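Local coordinates for putative TetR family transcriptional regulator (Streptomyces coelicolor A3, PDB 3BQY), which probably binds DNA at transcription control regions and regulates, most likely represses, gene expression as a TetR-type helix-turn-helix protein, at residues Leu50-Ala62 / Val97-Phe111. Numbering follows the deposited sequence. Where two conformers were deposited one is given.
Sequences LTAMAEHMVDGVA and VFAGTHATGPNTLRF
Glu55 of helix 46-57 reaches across to Asn107 in the first turn of helix 106-121. CG stands anti to the backbone N (chi1 164°) and the chain bends at chi2, which brings the carboxylate over the Asn107 amide, the two planes stacked and 11° apart. The syn lone pair of OE2 takes the backbone N-H of Asn107 (N to OE2 2.6 Å), while the bond from Thr108 N to OE1 is weak at 3.5 Å. Asn107 answers with its side chain: ND2 donates almost straight to Glu55 O (2.8 Å), which lies in the amide plane, although the donor sits above the carbonyl plane. A water joins Glu55 OE1, Gly105 N and Thr108 OG1. At the other end Thr51 OG1, which also bonds Gln47 O, accepts His102 N at 3.0 Å, and its CG2 touches Ala103 CB. Beneath this polar seam Val97 fits as a knob among Leu50, Met53, Ala54 and Met57, the selenomethionine CE of Met57 being 3.8 Å from Val97 CB. Val58 divides its branches, CG1 to Phe98 CE1 (3.8 Å) and CG2 to Thr108 OG1. The contact packs the helix following the predicted helix-turn-helix against helices 94-99 and 106-121 of the TetR-like C-terminal domain. The Glu55 carboxylate, presumably anionic, is probably stabilised by the N-terminal end of the 106-121 helix dipole and the first-turn N-H groups.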
loop_
_atom_site.group_PDB
_atom_site.type_symbol
_atom_site.label_atom_id
_atom_site.label_comp_id
_atom_site.label_asym_id
_atom_site.label_seq_id
_atom_site.Cartn_x
_atom_site.Cartn_y
_atom_site.Cartn_z
ATOM N N LEU A 50 -10.356 -12.311 9.366
ATOM C CA LEU A 50 -9.398 -11.238 9.025
ATOM C C LEU A 50 -10.019 -9.858 9.125
ATOM O O LEU A 50 -9.390 -8.920 9.650
ATOM C CB LEU A 50 -8.785 -11.454 7.634
ATOM C CG LEU A 50 -7.848 -12.684 7.561
ATOM C CD1 LEU A 50 -7.577 -13.014 6.100
ATOM C CD2 LEU A 50 -6.569 -12.476 8.322
ATOM N N THR A 51 -11.256 -9.735 8.656
ATOM C CA THR A 51 -11.990 -8.474 8.718
ATOM C C THR A 51 -12.170 -8.049 10.193
ATOM O O THR A 51 -11.933 -6.890 10.550
ATOM C CB THR A 51 -13.316 -8.607 7.942
ATOM O OG1 THR A 51 -13.012 -8.749 6.542
ATOM C CG2 THR A 51 -14.232 -7.403 8.162
ATOM N N ALA A 52 -12.548 -8.999 11.048
ATOM C CA ALA A 52 -12.717 -8.732 12.481
ATOM C C ALA A 52 -11.393 -8.344 13.171
ATOM O O ALA A 52 -11.368 -7.440 14.022
ATOM C CB ALA A 52 -13.400 -9.938 13.191
HETATM N N MSE A 53 -10.304 -8.996 12.767
HETATM C CA MSE A 53 -8.965 -8.663 13.229
HETATM C C MSE A 53 -8.576 -7.231 12.866
HETATM O O MSE A 53 -8.117 -6.472 13.732
HETATM C CB MSE A 53 -7.949 -9.661 12.672
HETATM C CG MSE A 53 -8.061 -11.066 13.330
HETATM SE SE MSE A 53 -7.152 -12.416 12.240
HETATM C CE MSE A 53 -5.344 -11.876 12.692
ATOM N N ALA A 54 -8.799 -6.870 11.609
ATOM C CA ALA A 54 -8.454 -5.542 11.111
ATOM C C ALA A 54 -9.254 -4.478 11.898
ATOM O O ALA A 54 -8.704 -3.463 12.325
ATOM C CB ALA A 54 -8.766 -5.460 9.618
ATOM N N GLU A 55 -10.539 -4.740 12.118
ATOM C CA GLU A 55 -11.415 -3.805 12.827
ATOM C C GLU A 55 -10.946 -3.646 14.288
ATOM O O GLU A 55 -10.886 -2.537 14.797
ATOM C CB GLU A 55 -12.887 -4.246 12.696
ATOM C CG GLU A 55 -13.847 -3.606 13.660
ATOM C CD GLU A 55 -14.189 -2.155 13.310
ATOM O OE1 GLU A 55 -13.712 -1.616 12.286
ATOM O OE2 GLU A 55 -14.933 -1.549 14.101
ATOM N N HIS A 56 -10.552 -4.745 14.935
ATOM C CA HIS A 56 -9.992 -4.689 16.283
ATOM C C HIS A 56 -8.644 -3.944 16.382
ATOM O O HIS A 56 -8.412 -3.183 17.346
ATOM C CB HIS A 56 -9.843 -6.101 16.856
ATOM C CG HIS A 56 -9.447 -6.110 18.297
ATOM N ND1 HIS A 56 -8.162 -6.375 18.719
ATOM C CD2 HIS A 56 -10.167 -5.851 19.414
ATOM C CE1 HIS A 56 -8.113 -6.313 20.040
ATOM N NE2 HIS A 56 -9.314 -5.989 20.483
HETATM N N MSE A 57 -7.757 -4.147 15.396
HETATM C CA MSE A 57 -6.446 -3.498 15.380
HETATM C C MSE A 57 -6.571 -1.988 15.437
HETATM O O MSE A 57 -5.726 -1.332 16.044
HETATM C CB MSE A 57 -5.660 -3.845 14.087
HETATM C CG MSE A 57 -5.203 -5.269 14.047
HETATM SE SE MSE A 57 -4.283 -5.478 12.301
HETATM C CE MSE A 57 -4.078 -7.377 12.428
ATOM N N VAL A 58 -7.605 -1.440 14.801
ATOM C CA VAL A 58 -7.753 0.026 14.725
ATOM C C VAL A 58 -8.669 0.635 15.789
ATOM O O VAL A 58 -9.035 1.809 15.701
ATOM C CB VAL A 58 -8.128 0.505 13.274
ATOM C CG1 VAL A 58 -6.983 0.113 12.302
ATOM C CG2 VAL A 58 -9.436 -0.158 12.767
ATOM N N ASP A 59 -9.044 -0.164 16.779
ATOM C CA ASP A 59 -9.791 0.321 17.939
ATOM C C ASP A 59 -9.082 1.549 18.529
ATOM O O ASP A 59 -7.874 1.531 18.757
ATOM C CB ASP A 59 -9.850 -0.782 18.995
ATOM C CG ASP A 59 -10.595 -0.350 20.228
ATOM O OD1 ASP A 59 -11.761 0.109 20.110
ATOM O OD2 ASP A 59 -10.004 -0.463 21.324
ATOM N N GLY A 60 -9.801 2.636 18.727
ATOM C CA GLY A 60 -9.143 3.781 19.341
ATOM C C GLY A 60 -8.336 4.691 18.431
ATOM O O GLY A 60 -7.987 5.793 18.851
ATOM N N VAL A 61 -8.051 4.271 17.194
ATOM C CA VAL A 61 -7.336 5.135 16.255
ATOM C C VAL A 61 -8.011 6.505 16.076
ATOM O O VAL A 61 -7.324 7.524 16.102
ATOM C CB VAL A 61 -7.061 4.428 14.932
ATOM C CG1 VAL A 61 -6.478 5.366 13.890
ATOM C CG2 VAL A 61 -6.078 3.234 15.178
ATOM N N ALA A 62 -9.339 6.522 15.920
ATOM C CA ALA A 62 -10.066 7.774 15.659
ATOM C C ALA A 62 -9.891 8.774 16.809
ATOM O O ALA A 62 -9.987 9.984 16.609
ATOM C CB ALA A 62 -11.549 7.485 15.447
ATOM N N VAL A 97 -3.173 -7.349 6.699
ATOM C CA VAL A 97 -4.498 -7.711 7.185
ATOM C C VAL A 97 -5.482 -6.550 6.961
ATOM O O VAL A 97 -6.599 -6.756 6.482
ATOM C CB VAL A 97 -4.472 -8.132 8.680
ATOM C CG1 VAL A 97 -5.887 -8.430 9.204
ATOM C CG2 VAL A 97 -3.534 -9.374 8.901
ATOM N N PHE A 98 -5.081 -5.344 7.346
ATOM C CA PHE A 98 -5.939 -4.163 7.176
ATOM C C PHE A 98 -6.233 -3.873 5.693
ATOM O O PHE A 98 -7.396 -3.679 5.322
ATOM C CB PHE A 98 -5.271 -2.951 7.834
ATOM C CG PHE A 98 -6.117 -1.708 7.826
ATOM C CD1 PHE A 98 -7.200 -1.589 8.687
ATOM C CD2 PHE A 98 -5.835 -0.661 6.921
ATOM C CE1 PHE A 98 -8.009 -0.435 8.685
ATOM C CE2 PHE A 98 -6.622 0.495 6.921
ATOM C CZ PHE A 98 -7.716 0.599 7.792
ATOM N N ALA A 99 -5.186 -3.881 4.869
ATOM C CA ALA A 99 -5.298 -3.577 3.434
ATOM C C ALA A 99 -6.241 -4.548 2.716
ATOM O O ALA A 99 -7.024 -4.132 1.845
ATOM C CB ALA A 99 -3.922 -3.566 2.761
ATOM N N GLY A 100 -6.201 -5.820 3.108
ATOM C CA GLY A 100 -7.053 -6.837 2.488
ATOM C C GLY A 100 -8.457 -7.046 3.053
ATOM O O GLY A 100 -9.099 -8.041 2.700
ATOM N N THR A 101 -8.951 -6.143 3.903
ATOM C CA THR A 101 -10.221 -6.374 4.642
ATOM C C THR A 101 -11.489 -6.286 3.758
ATOM O O THR A 101 -11.496 -5.534 2.780
ATOM C CB THR A 101 -10.382 -5.417 5.841
ATOM O OG1 THR A 101 -11.519 -5.823 6.621
ATOM C CG2 THR A 101 -10.627 -3.979 5.372
ATOM N N HIS A 102 -12.559 -7.020 4.107
ATOM C CA HIS A 102 -13.750 -7.096 3.231
ATOM C C HIS A 102 -15.042 -6.479 3.765
ATOM O O HIS A 102 -16.133 -6.706 3.222
ATOM C CB HIS A 102 -13.990 -8.531 2.741
ATOM C CG HIS A 102 -13.134 -8.900 1.571
ATOM N ND1 HIS A 102 -11.828 -9.326 1.708
ATOM C CD2 HIS A 102 -13.383 -8.875 0.238
ATOM C CE1 HIS A 102 -11.317 -9.570 0.513
ATOM N NE2 HIS A 102 -12.240 -9.304 -0.396
ATOM N N ALA A 103 -14.909 -5.710 4.834
ATOM C CA ALA A 103 -15.976 -4.879 5.353
ATOM C C ALA A 103 -15.296 -3.641 5.909
ATOM O O ALA A 103 -14.073 -3.628 6.130
ATOM C CB ALA A 103 -16.781 -5.597 6.454
ATOM N N THR A 104 -16.087 -2.590 6.100
ATOM C CA THR A 104 -15.611 -1.397 6.750
ATOM C C THR A 104 -16.387 -1.293 8.057
ATOM O O THR A 104 -17.582 -0.924 8.057
ATOM C CB THR A 104 -15.874 -0.149 5.886
ATOM O OG1 THR A 104 -15.383 -0.363 4.550
ATOM C CG2 THR A 104 -15.167 1.041 6.491
ATOM N N GLY A 105 -15.734 -1.633 9.163
ATOM C CA GLY A 105 -16.412 -1.594 10.461
ATOM C C GLY A 105 -16.427 -0.211 11.089
ATOM O O GLY A 105 -15.820 0.746 10.555
ATOM N N PRO A 106 -17.097 -0.100 12.240
ATOM C CA PRO A 106 -17.255 1.131 13.017
ATOM C C PRO A 106 -15.935 1.818 13.374
ATOM O O PRO A 106 -15.870 3.038 13.323
ATOM C CB PRO A 106 -17.956 0.664 14.301
ATOM C CG PRO A 106 -18.602 -0.610 13.955
ATOM C CD PRO A 106 -17.805 -1.244 12.851
ATOM N N ASN A 107 -14.899 1.050 13.744
ATOM C CA ASN A 107 -13.607 1.638 14.093
ATOM C C ASN A 107 -12.975 2.350 12.911
ATOM O O ASN A 107 -12.399 3.436 13.065
ATOM C CB ASN A 107 -12.633 0.605 14.687
ATOM C CG ASN A 107 -13.048 0.144 16.066
ATOM O OD1 ASN A 107 -13.814 0.825 16.752
ATOM N ND2 ASN A 107 -12.590 -1.033 16.465
ATOM N N THR A 108 -13.073 1.744 11.732
ATOM C CA THR A 108 -12.514 2.330 10.518
ATOM C C THR A 108 -13.386 3.491 10.089
ATOM O O THR A 108 -12.876 4.530 9.709
ATOM C CB THR A 108 -12.412 1.286 9.359
ATOM O OG1 THR A 108 -11.478 0.282 9.754
ATOM C CG2 THR A 108 -11.879 1.926 8.096
ATOM N N LEU A 109 -14.697 3.310 10.135
ATOM C CA LEU A 109 -15.613 4.415 9.808
ATOM C C LEU A 109 -15.370 5.637 10.718
ATOM O O LEU A 109 -15.378 6.776 10.240
ATOM C CB LEU A 109 -17.064 3.967 9.896
ATOM C CG LEU A 109 -17.544 2.916 8.877
ATOM C CD1 LEU A 109 -18.947 2.454 9.227
ATOM C CD2 LEU A 109 -17.535 3.483 7.469
ATOM N N ARG A 110 -15.183 5.422 12.016
ATOM C CA ARG A 110 -14.928 6.540 12.933
ATOM C C ARG A 110 -13.631 7.256 12.570
ATOM O O ARG A 110 -13.559 8.494 12.621
ATOM C CB ARG A 110 -14.886 6.096 14.403
ATOM C CG ARG A 110 -16.056 6.596 15.221
ATOM C CD ARG A 110 -16.055 6.092 16.689
ATOM N NE ARG A 110 -15.585 4.709 16.855
ATOM C CZ ARG A 110 -16.365 3.627 16.864
ATOM N NH1 ARG A 110 -17.700 3.713 16.765
ATOM N NH2 ARG A 110 -15.817 2.449 17.036
ATOM N N PHE A 111 -12.611 6.484 12.215
ATOM C CA PHE A 111 -11.313 7.037 11.789
ATOM C C PHE A 111 -11.528 7.907 10.534
ATOM O O PHE A 111 -11.079 9.042 10.495
ATOM C CB PHE A 111 -10.289 5.901 11.485
ATOM C CG PHE A 111 -9.142 6.345 10.624
ATOM C CD1 PHE A 111 -8.074 7.059 11.180
ATOM C CD2 PHE A 111 -9.126 6.077 9.267
ATOM C CE1 PHE A 111 -7.006 7.482 10.373
ATOM C CE2 PHE A 111 -8.080 6.518 8.466
ATOM C CZ PHE A 111 -7.016 7.226 9.027
HETATM O O HOH W 1 -12.613 -4.418 8.743
HETATM O O HOH W 2 -12.793 -1.997 9.742
HETATM O O HOH W 3 -10.852 3.995 15.295
HETATM O O HOH W 4 -12.613 2.558 18.881
#